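Local coordinates for peptide methionine sulfoxide reductase MsrA (Treponema denticola ATCC 35405, PDB 5FA9), which probably reduces methionine sulfoxide in oxidised proteins back to methionine, as a fusion of an MsrA and an MsrB reductase, at residues B[16-21]-B[73-78]; B[80-85]-B[91-96]. The protein carries 2 engineered substitutions. All blocks are in the same frame, centred on the assembly; numbering follows the deposited sequence.

Interaction 1. Residues B[16-21]-B[73-78]; sequences EGYFRQ and FRIIDP
Ile75 sets its CG2 methyl squarely over one face of the Tyr18 ring, a CH-pi contact in which the methyl stands 3.7 Å from the ring centroid and only 11° off the ring normal. Its other branch reaches a second aromatic: Ile75 CD1 lies 3.8 Å from Phe19 CE2, approaching that ring obliquely. A beta-branched side chain suits this place because it can send one arm to each ring. With CG1 lodged between the backbone N and the carbonyl carbon, CG2 is left on the side that meets the tyrosine. Arg74 comes to the edge of the same ring, in its plane, with the guanidinium turned 89° to it; Arg74 NH1 donates a weak hydrogen bond to Tyr18 OH (2.7 Å, but bent to 124° at the hydrogen). These residues join the C-terminal ends of two helices of the MsrA domain, 12-19 and 65-74; after the second, Ile75 is the first residue to leave helical geometry. The stronger partner of the phenol is His71, one turn back on helix 65-74, so the buried ring is held by its hydroxyl as well as by its face. Leu68, His71 and Tyr72 of that helix also pack against Phe19, and Ile56 of strand 51-59 touches it too. Near the C-terminal end of helix 12-19, Gln21 NE2 bonds back to Gly17 O at 3.0 Å and also to the carbonyl of Leu155.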
ATOM      1  N   GLU B  16      -0.609  -1.154  18.627  1.00 43.17           N
ATOM      2  CA  GLU B  16       0.117  -0.271  17.723  1.00 45.13           C
ATOM      3  C   GLU B  16       1.572  -0.138  18.154  1.00 41.77           C
ATOM      4  O   GLU B  16       2.477  -0.128  17.319  1.00 42.90           O
ATOM      5  CB  GLU B  16      -0.537   1.111  17.659  1.00 36.57           C
ATOM      6  CG  GLU B  16       0.142   2.052  16.675  1.00 48.89           C
ATOM      7  CD  GLU B  16      -0.492   3.428  16.637  1.00 55.57           C
ATOM      8  OE1 GLU B  16      -0.935   3.911  17.699  1.00 59.40           O
ATOM      9  OE2 GLU B  16      -0.543   4.028  15.542  1.00 43.45           O
ATOM     10  N   GLY B  17       1.788  -0.032  19.462  1.00 39.32           N
ATOM     11  CA  GLY B  17       3.125   0.086  20.016  1.00 40.17           C
ATOM     12  C   GLY B  17       4.005  -1.102  19.675  1.00 40.87           C
ATOM     13  O   GLY B  17       5.220  -0.967  19.530  1.00 40.37           O
ATOM     14  N   TYR B  18       3.385  -2.270  19.547  1.00 41.89           N
ATOM     15  CA  TYR B  18       4.106  -3.486  19.195  1.00 41.85           C
ATOM     16  C   TYR B  18       4.440  -3.530  17.707  1.00 39.23           C
ATOM     17  O   TYR B  18       5.605  -3.641  17.326  1.00 35.87           O
ATOM     18  CB  TYR B  18       3.293  -4.722  19.588  1.00 39.79           C
ATOM     19  CG  TYR B  18       4.007  -6.033  19.333  1.00 41.17           C
ATOM     20  CD1 TYR B  18       4.832  -6.594  20.298  1.00 47.52           C
ATOM     21  CD2 TYR B  18       3.851  -6.710  18.130  1.00 39.17           C
ATOM     22  CE1 TYR B  18       5.487  -7.790  20.070  1.00 49.78           C
ATOM     23  CE2 TYR B  18       4.502  -7.905  17.893  1.00 47.65           C
ATOM     24  CZ  TYR B  18       5.317  -8.441  18.866  1.00 47.12           C
ATOM     25  OH  TYR B  18       5.965  -9.632  18.634  1.00 45.76           O
ATOM     26  N   PHE B  19       3.408  -3.443  16.872  1.00 35.68           N
ATOM     27  CA  PHE B  19       3.564  -3.635  15.433  1.00 38.08           C
ATOM     28  C   PHE B  19       4.368  -2.532  14.751  1.00 45.24           C
ATOM     29  O   PHE B  19       4.911  -2.737  13.666  1.00 47.18           O
ATOM     30  CB  PHE B  19       2.190  -3.755  14.766  1.00 42.48           C
ATOM     31  CG  PHE B  19       1.586  -5.124  14.873  1.00 37.56           C
ATOM     32  CD1 PHE B  19       1.931  -6.118  13.972  1.00 38.10           C
ATOM     33  CD2 PHE B  19       0.676  -5.420  15.874  1.00 36.80           C
ATOM     34  CE1 PHE B  19       1.381  -7.383  14.068  1.00 41.10           C
ATOM     35  CE2 PHE B  19       0.121  -6.681  15.975  1.00 37.57           C
ATOM     36  CZ  PHE B  19       0.476  -7.664  15.071  1.00 41.10           C
ATOM     37  N   ARG B  20       4.451  -1.366  15.384  1.00 45.18           N
ATOM     38  CA  ARG B  20       5.221  -0.260  14.824  1.00 43.32           C
ATOM     39  C   ARG B  20       6.720  -0.553  14.869  1.00 37.09           C
ATOM     40  O   ARG B  20       7.508   0.096  14.183  1.00 46.75           O
ATOM     41  CB  ARG B  20       4.916   1.044  15.565  1.00 42.67           C
ATOM     42  CG  ARG B  20       5.536   1.141  16.948  1.00 52.35           C
ATOM     43  CD  ARG B  20       5.041   2.377  17.685  1.00 65.25           C
ATOM     44  NE  ARG B  20       5.255   3.600  16.917  1.00 60.77           N
ATOM     45  CZ  ARG B  20       6.405   4.265  16.871  1.00 64.72           C
ATOM     46  NH1 ARG B  20       7.456   3.826  17.550  1.00 68.04           N
ATOM     47  NH2 ARG B  20       6.506   5.370  16.145  1.00 67.83           N
ATOM     48  N   GLN B  21       7.105  -1.538  15.676  1.00 37.36           N
ATOM     49  CA  GLN B  21       8.509  -1.897  15.843  1.00 36.56           C
ATOM     50  C   GLN B  21       8.933  -2.999  14.879  1.00 34.98           C
ATOM     51  O   GLN B  21      10.104  -3.376  14.834  1.00 38.13           O
ATOM     52  CB  GLN B  21       8.778  -2.342  17.279  1.00 38.84           C
ATOM     53  CG  GLN B  21       8.518  -1.277  18.325  1.00 47.97           C
ATOM     54  CD  GLN B  21       8.839  -1.756  19.725  1.00 41.90           C
ATOM     55  OE1 GLN B  21      10.005  -1.844  20.110  1.00 56.22           O
ATOM     56  NE2 GLN B  21       7.805  -2.076  20.493  1.00 43.18           N
ATOM     57  N   PHE B  73      -0.957 -13.391  17.090  1.00 37.55           N
ATOM     58  CA  PHE B  73      -1.327 -14.465  18.007  1.00 39.88           C
ATOM     59  C   PHE B  73      -0.370 -14.544  19.194  1.00 43.76           C
ATOM     60  O   PHE B  73      -0.712 -15.093  20.242  1.00 38.80           O
ATOM     61  CB  PHE B  73      -1.368 -15.807  17.273  1.00 40.60           C
ATOM     62  CG  PHE B  73      -2.679 -16.086  16.593  1.00 42.50           C
ATOM     63  CD1 PHE B  73      -2.897 -15.688  15.284  1.00 42.42           C
ATOM     64  CD2 PHE B  73      -3.697 -16.744  17.266  1.00 36.88           C
ATOM     65  CE1 PHE B  73      -4.104 -15.943  14.658  1.00 40.84           C
ATOM     66  CE2 PHE B  73      -4.905 -17.003  16.645  1.00 38.21           C
ATOM     67  CZ  PHE B  73      -5.109 -16.601  15.339  1.00 36.77           C
ATOM     68  N   ARG B  74       0.827 -13.994  19.023  1.00 39.16           N
ATOM     69  CA  ARG B  74       1.830 -13.999  20.081  1.00 34.57           C
ATOM     70  C   ARG B  74       1.444 -13.065  21.227  1.00 46.12           C
ATOM     71  O   ARG B  74       1.737 -13.341  22.391  1.00 45.65           O
ATOM     72  CB  ARG B  74       3.195 -13.598  19.516  1.00 37.85           C
ATOM     73  CG  ARG B  74       4.267 -13.363  20.567  1.00 46.70           C
ATOM     74  CD  ARG B  74       5.429 -12.573  19.993  1.00 48.53           C
ATOM     75  NE  ARG B  74       6.618 -12.648  20.834  1.00 47.08           N
ATOM     76  CZ  ARG B  74       7.783 -12.084  20.529  1.00 53.80           C
ATOM     77  NH1 ARG B  74       7.914 -11.401  19.400  1.00 49.24           N
ATOM     78  NH2 ARG B  74       8.816 -12.203  21.351  1.00 72.95           N
ATOM     79  N   ILE B  75       0.771 -11.969  20.895  1.00 39.95           N
ATOM     80  CA  ILE B  75       0.472 -10.934  21.881  1.00 39.39           C
ATOM     81  C   ILE B  75      -0.974 -10.959  22.373  1.00 38.88           C
ATOM     82  O   ILE B  75      -1.397 -10.063  23.102  1.00 43.57           O
ATOM     83  CB  ILE B  75       0.772  -9.531  21.318  1.00 34.42           C
ATOM     84  CG1 ILE B  75      -0.144  -9.223  20.131  1.00 37.10           C
ATOM     85  CG2 ILE B  75       2.233  -9.419  20.911  1.00 43.70           C
ATOM     86  CD1 ILE B  75       0.026  -7.825  19.577  1.00 33.37           C
ATOM     87  N   ILE B  76      -1.734 -11.976  21.981  1.00 34.29           N
ATOM     88  CA  ILE B  76      -3.122 -12.079  22.426  1.00 38.23           C
ATOM     89  C   ILE B  76      -3.456 -13.458  22.982  1.00 40.21           C
ATOM     90  O   ILE B  76      -2.712 -14.419  22.792  1.00 48.22           O
ATOM     91  CB  ILE B  76      -4.120 -11.781  21.287  1.00 41.45           C
ATOM     92  CG1 ILE B  76      -4.088 -12.901  20.246  1.00 45.05           C
ATOM     93  CG2 ILE B  76      -3.845 -10.421  20.658  1.00 42.12           C
ATOM     94  CD1 ILE B  76      -5.284 -12.910  19.326  1.00 39.42           C
ATOM     95  N   ASP B  77      -4.586 -13.539  23.678  1.00 37.17           N
ATOM     96  CA  ASP B  77      -5.171 -14.815  24.062  1.00 38.43           C
ATOM     97  C   ASP B  77      -6.331 -15.119  23.118  1.00 44.24           C
ATOM     98  O   ASP B  77      -7.419 -14.563  23.268  1.00 47.56           O
ATOM     99  CB  ASP B  77      -5.646 -14.789  25.517  1.00 43.67           C
ATOM    100  CG  ASP B  77      -6.186 -16.129  25.982  1.00 52.97           C
ATOM    101  OD1 ASP B  77      -5.933 -17.147  25.304  1.00 49.86           O
ATOM    102  OD2 ASP B  77      -6.865 -16.165  27.030  1.00 67.29           O
ATOM    103  N   PRO B  78      -6.099 -16.004  22.137  1.00 50.28           N
ATOM    104  CA  PRO B  78      -7.089 -16.292  21.093  1.00 47.48           C
ATOM    105  C   PRO B  78      -8.274 -17.121  21.584  1.00 46.45           C
ATOM    106  O   PRO B  78      -9.211 -17.350  20.820  1.00 50.79           O
ATOM    107  CB  PRO B  78      -6.278 -17.074  20.056  1.00 47.44           C
ATOM    108  CG  PRO B  78      -5.208 -17.736  20.848  1.00 48.52           C
ATOM    109  CD  PRO B  78      -4.861 -16.784  21.959  1.00 41.03           C
TER

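Interaction 2. Residues B[80-85]-B[91-96]; sequences SLNKQG and QYRTGI. With D1D ((4S,5S)-1,2-dithiane-4,5-diol), chain F.
The MsrA ligand pocket, which here holds a cyclic dithiane diol, includes Tyr92, and next to this residue segment 80-85 lies beside 91-96 across a layer of water. No direct hydrogen bond links the two segments. Instead the carbonyl of Ser80 collects two waters: one accepts from Thr94 OG1, the other from Asn82 N and Thr94 N. A third accepts from Lys83 N and, at 2.8 Å, from Gln84 NE2; it lies within reach of Ser80 O and Tyr92 O, without protons enough for every acceptor near it. Direct touches are few. Gln84, bent at chi2 (-62°), folds its amide across Thr94, bringing Gln84 NE2 to 3.3 Å from Thr94 CG2, while its OE1 probably has Asp77 as partner. Asn82 OD1 lies 3.3 Å from Arg93 CB; the arginine then runs extended to a salt bridge with Glu125 and a bond to the carbonyl of Asp49. Threonine suits position 94: its hydroxyl meets water, its methyl packs on Ile76, and Tyr72 of helix 65-74 also touches it. On the pocket side, Tyr92 OH hydrogen-bonds O3 of the diol at 3.1 Å, with O3 at the ring edge and in its plane; Ser11, an engineered residue at the predicted active site, holds the same ligand. Bridging waters thus satisfy backbone groups that the segments do not pair directly, while the tyrosine hydroxyl provides a polar contact for the diol.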
ATOM      1  N   SER B  80      -9.811 -16.297  24.587  1.00 50.32           N
ATOM      2  CA  SER B  80     -10.565 -15.419  25.476  1.00 45.32           C
ATOM      3  C   SER B  80     -11.601 -14.598  24.714  1.00 46.42           C
ATOM      4  O   SER B  80     -11.285 -13.959  23.711  1.00 50.53           O
ATOM      5  CB  SER B  80      -9.617 -14.490  26.236  1.00 53.23           C
ATOM      6  OG  SER B  80     -10.331 -13.448  26.879  1.00 56.75           O
ATOM      7  N   LEU B  81     -12.837 -14.617  25.203  1.00 51.02           N
ATOM      8  CA  LEU B  81     -13.926 -13.889  24.562  1.00 49.78           C
ATOM      9  C   LEU B  81     -14.164 -12.527  25.208  1.00 51.96           C
ATOM     10  O   LEU B  81     -14.392 -12.434  26.415  1.00 59.92           O
ATOM     11  CB  LEU B  81     -15.214 -14.713  24.606  1.00 43.14           C
ATOM     12  CG  LEU B  81     -16.461 -14.053  24.015  1.00 57.12           C
ATOM     13  CD1 LEU B  81     -16.226 -13.645  22.567  1.00 56.08           C
ATOM     14  CD2 LEU B  81     -17.665 -14.976  24.128  1.00 50.93           C
ATOM     15  N   ASN B  82     -14.108 -11.481  24.387  1.00 51.26           N
ATOM     16  CA  ASN B  82     -14.405 -10.114  24.812  1.00 48.08           C
ATOM     17  C   ASN B  82     -13.580  -9.638  26.006  1.00 50.66           C
ATOM     18  O   ASN B  82     -14.056  -8.842  26.815  1.00 51.93           O
ATOM     19  CB  ASN B  82     -15.895  -9.979  25.137  1.00 46.20           C
ATOM     20  CG  ASN B  82     -16.782 -10.285  23.945  1.00 54.23           C
ATOM     21  OD1 ASN B  82     -16.419 -10.012  22.800  1.00 50.35           O
ATOM     22  ND2 ASN B  82     -17.952 -10.855  24.209  1.00 51.14           N
ATOM     23  N   LYS B  83     -12.346 -10.121  26.108  1.00 44.83           N
ATOM     24  CA  LYS B  83     -11.464  -9.723  27.200  1.00 41.45           C
ATOM     25  C   LYS B  83     -10.003 -10.044  26.903  1.00 51.42           C
ATOM     26  O   LYS B  83      -9.651 -11.189  26.620  1.00 54.78           O
ATOM     27  CB  LYS B  83     -11.886 -10.399  28.508  1.00 53.26           C
ATOM     28  CG  LYS B  83     -11.023 -10.020  29.704  1.00 57.65           C
ATOM     29  CD  LYS B  83     -11.579 -10.601  30.997  1.00 66.69           C
ATOM     30  CE  LYS B  83     -10.949  -9.940  32.215  1.00 59.43           C
ATOM     31  NZ  LYS B  83     -11.372 -10.590  33.486  1.00 74.69           N
ATOM     32  N   GLN B  84      -9.159  -9.021  26.976  1.00 39.80           N
ATOM     33  CA  GLN B  84      -7.719  -9.197  26.845  1.00 44.58           C
ATOM     34  C   GLN B  84      -7.025  -8.551  28.038  1.00 55.13           C
ATOM     35  O   GLN B  84      -7.037  -7.330  28.188  1.00 50.55           O
ATOM     36  CB  GLN B  84      -7.212  -8.597  25.533  1.00 45.06           C
ATOM     37  CG  GLN B  84      -7.673  -9.348  24.294  1.00 46.70           C
ATOM     38  CD  GLN B  84      -7.172 -10.780  24.263  1.00 43.58           C
ATOM     39  OE1 GLN B  84      -5.977 -11.034  24.407  1.00 40.37           O
ATOM     40  NE2 GLN B  84      -8.089 -11.723  24.083  1.00 39.23           N
ATOM     41  N   GLY B  85      -6.421  -9.379  28.884  1.00 60.73           N
ATOM     42  CA  GLY B  85      -5.859  -8.907  30.134  1.00 54.81           C
ATOM     43  C   GLY B  85      -6.973  -8.491  31.074  1.00 57.04           C
ATOM     44  O   GLY B  85      -7.927  -9.239  31.282  1.00 57.66           O
ATOM     45  N   GLN B  91     -15.548  -4.143  22.932  1.00 42.60           N
ATOM     46  CA  GLN B  91     -14.582  -3.307  22.229  1.00 48.26           C
ATOM     47  C   GLN B  91     -13.175  -3.899  22.303  1.00 53.40           C
ATOM     48  O   GLN B  91     -12.256  -3.414  21.644  1.00 44.47           O
ATOM     49  CB  GLN B  91     -14.584  -1.882  22.792  1.00 45.21           C
ATOM     50  CG  GLN B  91     -14.141  -1.771  24.242  1.00 50.97           C
ATOM     51  CD  GLN B  91     -15.297  -1.879  25.220  1.00 58.71           C
ATOM     52  OE1 GLN B  91     -16.186  -2.715  25.061  1.00 57.61           O
ATOM     53  NE2 GLN B  91     -15.287  -1.028  26.239  1.00 56.72           N
ATOM     54  N   TYR B  92     -13.015  -4.948  23.104  1.00 49.10           N
ATOM     55  CA  TYR B  92     -11.720  -5.601  23.254  1.00 51.82           C
ATOM     56  C   TYR B  92     -11.715  -7.012  22.673  1.00 49.27           C
ATOM     57  O   TYR B  92     -10.787  -7.784  22.918  1.00 43.99           O
ATOM     58  CB  TYR B  92     -11.313  -5.653  24.728  1.00 47.73           C
ATOM     59  CG  TYR B  92     -11.273  -4.303  25.405  1.00 51.58           C
ATOM     60  CD1 TYR B  92     -10.293  -3.371  25.084  1.00 54.00           C
ATOM     61  CD2 TYR B  92     -12.207  -3.963  26.373  1.00 54.84           C
ATOM     62  CE1 TYR B  92     -10.252  -2.137  25.703  1.00 54.60           C
ATOM     63  CE2 TYR B  92     -12.173  -2.733  26.999  1.00 46.76           C
ATOM     64  CZ  TYR B  92     -11.195  -1.825  26.659  1.00 51.41           C
ATOM     65  OH  TYR B  92     -11.159  -0.599  27.281  1.00 61.72           O
ATOM     66  N   ARG B  93     -12.752  -7.350  21.913  1.00 41.04           N
ATOM     67  CA  ARG B  93     -12.829  -8.667  21.291  1.00 45.24           C
ATOM     68  C   ARG B  93     -11.734  -8.826  20.242  1.00 48.02           C
ATOM     69  O   ARG B  93     -11.349  -7.862  19.581  1.00 48.59           O
ATOM     70  CB  ARG B  93     -14.208  -8.897  20.664  1.00 43.81           C
ATOM     71  CG  ARG B  93     -14.521  -8.015  19.465  1.00 43.13           C
ATOM     72  CD  ARG B  93     -15.921  -8.288  18.937  1.00 45.25           C
ATOM     73  NE  ARG B  93     -16.269  -7.418  17.817  1.00 45.05           N
ATOM     74  CZ  ARG B  93     -16.760  -6.190  17.947  1.00 47.72           C
ATOM     75  NH1 ARG B  93     -16.961  -5.677  19.153  1.00 49.08           N
ATOM     76  NH2 ARG B  93     -17.049  -5.473  16.870  1.00 44.89           N
ATOM     77  N   THR B  94     -11.228 -10.046  20.103  1.00 48.14           N
ATOM     78  CA  THR B  94     -10.172 -10.324  19.140  1.00 39.48           C
ATOM     79  C   THR B  94     -10.752 -10.591  17.757  1.00 46.13           C
ATOM     80  O   THR B  94     -11.763 -11.280  17.619  1.00 46.09           O
ATOM     81  CB  THR B  94      -9.315 -11.527  19.571  1.00 38.38           C
ATOM     82  OG1 THR B  94     -10.165 -12.650  19.836  1.00 44.92           O
ATOM     83  CG2 THR B  94      -8.524 -11.192  20.823  1.00 31.87           C
ATOM     84  N   GLY B  95     -10.109 -10.037  16.736  1.00 40.02           N
ATOM     85  CA  GLY B  95     -10.568 -10.219  15.374  1.00 39.10           C
ATOM     86  C   GLY B  95      -9.536  -9.852  14.327  1.00 42.30           C
ATOM     87  O   GLY B  95      -8.663  -9.016  14.561  1.00 40.22           O
ATOM     88  N   ILE B  96      -9.646 -10.483  13.163  1.00 41.24           N
ATOM     89  CA  ILE B  96      -8.792 -10.166  12.028  1.00 36.71           C
ATOM     90  C   ILE B  96      -9.665  -9.739  10.856  1.00 39.34           C
ATOM     91  O   ILE B  96     -10.470 -10.522  10.354  1.00 40.56           O
ATOM     92  CB  ILE B  96      -7.914 -11.363  11.617  1.00 32.56           C
ATOM     93  CG1 ILE B  96      -7.080 -11.847  12.804  1.00 34.92           C
ATOM     94  CG2 ILE B  96      -7.016 -10.990  10.447  1.00 28.67           C
ATOM     95  CD1 ILE B  96      -6.313 -13.123  12.535  1.00 32.05           C
TER
HETATM   96  S1  D1D F 401     -10.350   4.287  24.456  1.00104.65           S
HETATM   97  C1  D1D F 401      -8.759   4.048  24.297  1.00 61.72           C
HETATM   98  C2  D1D F 401      -8.328   2.551  24.714  1.00 64.79           C
HETATM   99  O2  D1D F 401      -7.074   2.457  24.678  1.00 52.38           O
HETATM  100  C3  D1D F 401      -8.878   2.133  26.288  1.00 77.79           C
HETATM  101  O3  D1D F 401      -8.626   0.917  26.501  1.00 78.36           O
HETATM  102  C4  D1D F 401     -10.461   2.380  26.470  1.00 81.77           C
HETATM  103  S4  D1D F 401     -10.906   3.875  26.045  1.00117.93           S
HETATM  104  O   HOH W   1      -9.594 -14.168  21.874  1.00 41.96           O
HETATM  105  O   HOH W   2     -12.695 -12.094  21.796  1.00 45.57           O
HETATM  106  O   HOH W   3     -10.737 -10.852  23.510  1.00 46.22           O

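How the interactions relate
Interactions 1 and 2 follow each other along the chain, both in the MsrA part of the protein, with centres about 13 Å apart. Helix 65-74 gives interaction 1 its second segment, and the chain leaving that helix runs directly into segment 80-85 of interaction 2, whose partner segment ends in the start of strand 95-98 of the mixed sheet. The two meet where Asp77 N probably donates to Gln84 OE1 (3.0 Å) and where Ile76 CD1 packs 4.0 Å from Thr94 CG2. Phe73 also touches Ile96 at the strand. Helix packing in the buried interior is thereby continuous with the water-bridged segments that carry Tyr92 to the ligand pocket.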